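Local coordinates for protein putative endoribonuclease (Klebsiella pneumoniae, PDB 3LYB) that probably acts as an endoribonuclease, as a member of the L-PSP (YjgF-like) family, at residues R19-P31 with T138-P150. Numbering follows the deposited sequence.
Sequences RAGDFIFLSGIIP and TVLIEVEATVWLP
W148, with CG trans to its backbone N (chi1 -169°), turns its indole toward F23, whose ring is swung back beside its own N (chi1 -78°), and the two meet edge to face. They form a non-hydrogen-bonded pair of the antiparallel ladder that joins strand 23-26 to strand 141-148 in the mixed sheet of this YjgF-like fold. CD1 of W148 lies over one face of F23, displaced toward the rim and 3.8 Å from F23 CZ. On the same side of the sheet, T146 places its methyl CG2 3.6 Å from CE2 of F25, the two side chains running alongside each other. A second subunit packs against this face: its I95 lies on F25, its K96 makes a salt bridge and its T126 a hydrogen bond to the carboxylate of E144.

The other side is aliphatic. I24 CB abuts V147 CB, L26 CD1 reaches V147 CG2, and I24 CD1 crosses to L149 CD2 at 3.6 Å. Reciprocal backbone bonds pair I24 with V147, and L26 N donates to A145 O. Beyond L26 the register slips by one residue, and a separate bridge between I29 and V143 resumes the pairing. There G28 CA approaches V143 O, and the extended E142 sets OE2 3.4 Å from G28 CA, its CB lying against the I30 methyl CG2.

At the opposite end, the type II' turn from A20 to F23 brings D22 O to L149 N, 2.7 Å away. The R19 guanidinium ties this turn to the end of the other strand: NH1 donates to G21 O, and NH2, with its acceptor in the guanidinium plane, to L149 O at 2.7 Å, nearly straight at 162°.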
loop_
_atom_site.group_PDB
_atom_site.type_symbol
_atom_site.label_atom_id
_atom_site.label_comp_id
_atom_site.label_asym_id
_atom_site.label_seq_id
_atom_site.Cartn_x
_atom_site.Cartn_y
_atom_site.Cartn_z
ATOM N N ARG B 19 37.450 -13.312 -20.717
ATOM C CA ARG B 19 38.190 -14.525 -20.369
ATOM C C ARG B 19 39.108 -14.286 -19.173
ATOM O O ARG B 19 39.658 -13.197 -19.006
ATOM C CB ARG B 19 38.988 -15.048 -21.565
ATOM C CG ARG B 19 39.881 -16.248 -21.243
ATOM C CD ARG B 19 40.457 -16.899 -22.493
ATOM N NE ARG B 19 39.536 -17.839 -23.132
ATOM C CZ ARG B 19 39.275 -19.057 -22.663
ATOM N NH1 ARG B 19 39.850 -19.495 -21.539
ATOM N NH2 ARG B 19 38.429 -19.839 -23.311
ATOM N N ALA B 20 39.226 -15.311 -18.332
ATOM C CA ALA B 20 40.097 -15.299 -17.165
ATOM C C ALA B 20 40.468 -16.741 -16.842
ATOM O O ALA B 20 39.644 -17.505 -16.309
ATOM C CB ALA B 20 39.403 -14.642 -15.982
ATOM N N GLY B 21 41.703 -17.113 -17.183
ATOM C CA GLY B 21 42.115 -18.510 -17.140
ATOM C C GLY B 21 41.222 -19.294 -18.085
ATOM O O GLY B 21 40.953 -18.860 -19.216
ATOM N N ASP B 22 40.734 -20.432 -17.603
ATOM C CA ASP B 22 39.906 -21.323 -18.410
ATOM C C ASP B 22 38.431 -20.892 -18.415
ATOM O O ASP B 22 37.549 -21.583 -18.970
ATOM C CB ASP B 22 40.058 -22.759 -17.900
ATOM C CG ASP B 22 41.519 -23.233 -17.906
ATOM O OD1 ASP B 22 42.201 -23.133 -18.947
ATOM O OD2 ASP B 22 41.996 -23.703 -16.858
ATOM N N PHE B 23 38.175 -19.730 -17.818
ATOM C CA PHE B 23 36.823 -19.264 -17.590
ATOM C C PHE B 23 36.458 -18.088 -18.473
ATOM O O PHE B 23 37.294 -17.241 -18.791
ATOM C CB PHE B 23 36.651 -18.842 -16.132
ATOM C CG PHE B 23 36.487 -19.978 -15.179
ATOM C CD1 PHE B 23 35.252 -20.592 -15.014
ATOM C CD2 PHE B 23 37.563 -20.413 -14.406
ATOM C CE1 PHE B 23 35.091 -21.637 -14.109
ATOM C CE2 PHE B 23 37.412 -21.454 -13.492
ATOM C CZ PHE B 23 36.174 -22.066 -13.348
ATOM N N ILE B 24 35.191 -18.045 -18.847
ATOM C CA ILE B 24 34.624 -16.915 -19.535
ATOM C C ILE B 24 33.409 -16.459 -18.751
ATOM O O ILE B 24 32.512 -17.259 -18.445
ATOM C CB ILE B 24 34.226 -17.296 -20.944
ATOM C CG1 ILE B 24 35.486 -17.660 -21.729
ATOM C CG2 ILE B 24 33.434 -16.161 -21.628
ATOM C CD1 ILE B 24 35.239 -18.682 -22.776
ATOM N N PHE B 25 33.403 -15.172 -18.415
ATOM C CA PHE B 25 32.321 -14.564 -17.663
ATOM C C PHE B 25 31.469 -13.692 -18.561
ATOM O O PHE B 25 31.990 -12.828 -19.249
ATOM C CB PHE B 25 32.894 -13.734 -16.526
ATOM C CG PHE B 25 33.631 -14.544 -15.508
ATOM C CD1 PHE B 25 34.987 -14.831 -15.672
ATOM C CD2 PHE B 25 32.973 -15.027 -14.383
ATOM C CE1 PHE B 25 35.678 -15.595 -14.730
ATOM C CE2 PHE B 25 33.653 -15.795 -13.428
ATOM C CZ PHE B 25 35.010 -16.079 -13.604
ATOM N N LEU B 26 30.161 -13.929 -18.566
ATOM C CA LEU B 26 29.249 -13.048 -19.292
ATOM C C LEU B 26 28.688 -11.989 -18.375
ATOM O O LEU B 26 28.472 -12.227 -17.198
ATOM C CB LEU B 26 28.109 -13.826 -19.957
ATOM C CG LEU B 26 28.402 -14.387 -21.350
ATOM C CD1 LEU B 26 29.330 -15.565 -21.215
ATOM C CD2 LEU B 26 27.160 -14.826 -22.056
ATOM N N SER B 27 28.484 -10.803 -18.921
ATOM C CA SER B 27 27.611 -9.832 -18.300
ATOM C C SER B 27 26.211 -10.418 -18.221
ATOM O O SER B 27 25.831 -11.216 -19.090
ATOM C CB SER B 27 27.573 -8.583 -19.158
ATOM O OG SER B 27 28.802 -7.901 -19.048
ATOM N N GLY B 28 25.451 -10.042 -17.182
ATOM C CA GLY B 28 24.027 -10.429 -17.082
ATOM C C GLY B 28 23.324 -9.991 -18.343
ATOM O O GLY B 28 23.534 -8.883 -18.829
ATOM N N ILE B 29 22.529 -10.871 -18.920
ATOM C CA ILE B 29 21.878 -10.543 -20.195
ATOM C C ILE B 29 20.375 -10.310 -20.035
ATOM O O ILE B 29 19.702 -11.004 -19.291
ATOM C CB ILE B 29 22.233 -11.564 -21.311
ATOM C CG1 ILE B 29 23.609 -11.205 -21.883
ATOM C CG2 ILE B 29 21.176 -11.561 -22.454
ATOM C CD1 ILE B 29 24.323 -12.342 -22.591
ATOM N N ILE B 30 19.878 -9.298 -20.726
ATOM C CA ILE B 30 18.469 -8.963 -20.706
ATOM C C ILE B 30 17.862 -9.066 -22.118
ATOM O O ILE B 30 18.583 -8.996 -23.109
ATOM C CB ILE B 30 18.250 -7.555 -20.109
ATOM C CG1 ILE B 30 19.303 -6.591 -20.634
ATOM C CG2 ILE B 30 18.309 -7.597 -18.582
ATOM C CD1 ILE B 30 18.766 -5.172 -20.797
ATOM N N PRO B 31 16.530 -9.222 -22.225
ATOM C CA PRO B 31 15.924 -9.410 -23.552
ATOM C C PRO B 31 15.739 -8.117 -24.352
ATOM O O PRO B 31 14.610 -7.693 -24.590
ATOM C CB PRO B 31 14.575 -10.018 -23.219
ATOM C CG PRO B 31 14.239 -9.433 -21.874
ATOM C CD PRO B 31 15.530 -9.273 -21.139
ATOM N N THR B 138 9.537 -3.524 -17.406
ATOM C CA THR B 138 9.025 -4.548 -18.340
ATOM C C THR B 138 9.985 -5.752 -18.575
ATOM O O THR B 138 9.598 -6.755 -19.229
ATOM C CB THR B 138 8.618 -3.955 -19.747
ATOM O OG1 THR B 138 9.783 -3.484 -20.415
ATOM C CG2 THR B 138 7.605 -2.802 -19.609
ATOM N N VAL B 139 11.212 -5.664 -18.067
ATOM C CA VAL B 139 12.125 -6.781 -18.175
ATOM C C VAL B 139 11.850 -7.780 -17.041
ATOM O O VAL B 139 12.002 -7.460 -15.874
ATOM C CB VAL B 139 13.597 -6.278 -18.219
ATOM C CG1 VAL B 139 14.596 -7.356 -17.847
ATOM C CG2 VAL B 139 13.902 -5.683 -19.586
ATOM N N LEU B 140 11.451 -8.990 -17.399
ATOM C CA LEU B 140 10.949 -9.984 -16.449
ATOM C C LEU B 140 11.968 -11.026 -15.983
ATOM O O LEU B 140 11.747 -11.719 -14.978
ATOM C CB LEU B 140 9.758 -10.720 -17.058
ATOM C CG LEU B 140 8.584 -9.888 -17.576
ATOM C CD1 LEU B 140 7.610 -10.791 -18.373
ATOM C CD2 LEU B 140 7.888 -9.276 -16.411
ATOM N N ILE B 141 13.081 -11.121 -16.699
ATOM C CA ILE B 141 14.072 -12.165 -16.472
ATOM C C ILE B 141 15.428 -11.642 -16.911
ATOM O O ILE B 141 15.538 -10.979 -17.922
ATOM C CB ILE B 141 13.702 -13.469 -17.245
ATOM C CG1 ILE B 141 14.789 -14.530 -17.116
ATOM C CG2 ILE B 141 13.435 -13.193 -18.743
ATOM C CD1 ILE B 141 14.731 -15.332 -15.862
ATOM N N GLU B 142 16.458 -11.892 -16.132
ATOM C CA GLU B 142 17.803 -11.556 -16.561
ATOM C C GLU B 142 18.715 -12.673 -16.088
ATOM O O GLU B 142 18.674 -13.031 -14.900
ATOM C CB GLU B 142 18.264 -10.225 -15.976
ATOM C CG GLU B 142 19.781 -10.151 -15.893
ATOM C CD GLU B 142 20.332 -8.756 -15.706
ATOM O OE1 GLU B 142 19.532 -7.801 -15.637
ATOM O OE2 GLU B 142 21.582 -8.615 -15.626
ATOM N N VAL B 143 19.509 -13.233 -17.008
ATOM C CA VAL B 143 20.408 -14.363 -16.675
ATOM C C VAL B 143 21.865 -13.991 -16.800
ATOM O O VAL B 143 22.250 -13.312 -17.733
ATOM C CB VAL B 143 20.172 -15.608 -17.553
ATOM C CG1 VAL B 143 21.076 -16.746 -17.084
ATOM C CG2 VAL B 143 18.736 -16.047 -17.491
ATOM N N GLU B 144 22.660 -14.427 -15.838
ATOM C CA GLU B 144 24.104 -14.223 -15.848
ATOM C C GLU B 144 24.779 -15.577 -16.015
ATOM O O GLU B 144 24.454 -16.522 -15.319
ATOM C CB GLU B 144 24.555 -13.553 -14.542
ATOM C CG GLU B 144 26.063 -13.333 -14.395
ATOM C CD GLU B 144 26.495 -13.184 -12.934
ATOM O OE1 GLU B 144 26.137 -12.157 -12.319
ATOM O OE2 GLU B 144 27.197 -14.078 -12.387
ATOM N N ALA B 145 25.717 -15.661 -16.939
ATOM C CA ALA B 145 26.313 -16.932 -17.293
ATOM C C ALA B 145 27.798 -16.962 -17.013
ATOM O O ALA B 145 28.521 -15.992 -17.251
ATOM C CB ALA B 145 26.042 -17.260 -18.769
ATOM N N THR B 146 28.252 -18.089 -16.502
ATOM C CA THR B 146 29.673 -18.330 -16.394
ATOM C C THR B 146 30.082 -19.594 -17.184
ATOM O O THR B 146 29.425 -20.635 -17.120
ATOM C CB THR B 146 30.108 -18.377 -14.940
ATOM O OG1 THR B 146 29.650 -17.184 -14.295
ATOM C CG2 THR B 146 31.616 -18.430 -14.844
ATOM N N VAL B 147 31.165 -19.463 -17.939
ATOM C CA VAL B 147 31.609 -20.509 -18.853
ATOM C C VAL B 147 32.972 -21.110 -18.448
ATOM O O VAL B 147 33.899 -20.379 -18.076
ATOM C CB VAL B 147 31.653 -19.973 -20.301
ATOM C CG1 VAL B 147 31.543 -21.099 -21.263
ATOM C CG2 VAL B 147 30.491 -19.045 -20.562
ATOM N N TRP B 148 33.070 -22.441 -18.486
ATOM C CA TRP B 148 34.375 -23.130 -18.394
ATOM C C TRP B 148 34.751 -23.701 -19.745
ATOM O O TRP B 148 34.059 -24.556 -20.295
ATOM C CB TRP B 148 34.355 -24.237 -17.351
ATOM C CG TRP B 148 35.722 -24.823 -17.003
ATOM C CD1 TRP B 148 36.776 -24.174 -16.416
ATOM C CD2 TRP B 148 36.140 -26.184 -17.179
ATOM N NE1 TRP B 148 37.824 -25.046 -16.215
ATOM C CE2 TRP B 148 37.465 -26.284 -16.683
ATOM C CE3 TRP B 148 35.524 -27.330 -17.707
ATOM C CZ2 TRP B 148 38.191 -27.488 -16.708
ATOM C CZ3 TRP B 148 36.243 -28.531 -17.728
ATOM C CH2 TRP B 148 37.564 -28.598 -17.231
ATOM N N LEU B 149 35.867 -23.212 -20.259
ATOM C CA LEU B 149 36.282 -23.479 -21.620
ATOM C C LEU B 149 37.805 -23.327 -21.720
ATOM O O LEU B 149 38.288 -22.227 -22.051
ATOM C CB LEU B 149 35.587 -22.482 -22.539
ATOM C CG LEU B 149 35.508 -22.764 -24.031
ATOM C CD1 LEU B 149 34.831 -24.106 -24.305
ATOM C CD2 LEU B 149 34.763 -21.641 -24.722
ATOM N N PRO B 150 38.568 -24.418 -21.416
ATOM C CA PRO B 150 40.059 -24.435 -21.437
ATOM C C PRO B 150 40.706 -23.940 -22.753
ATOM O O PRO B 150 41.490 -22.970 -22.739
ATOM C CB PRO B 150 40.397 -25.918 -21.188
ATOM C CG PRO B 150 39.232 -26.422 -20.384
ATOM C CD PRO B 150 38.025 -25.716 -20.956
#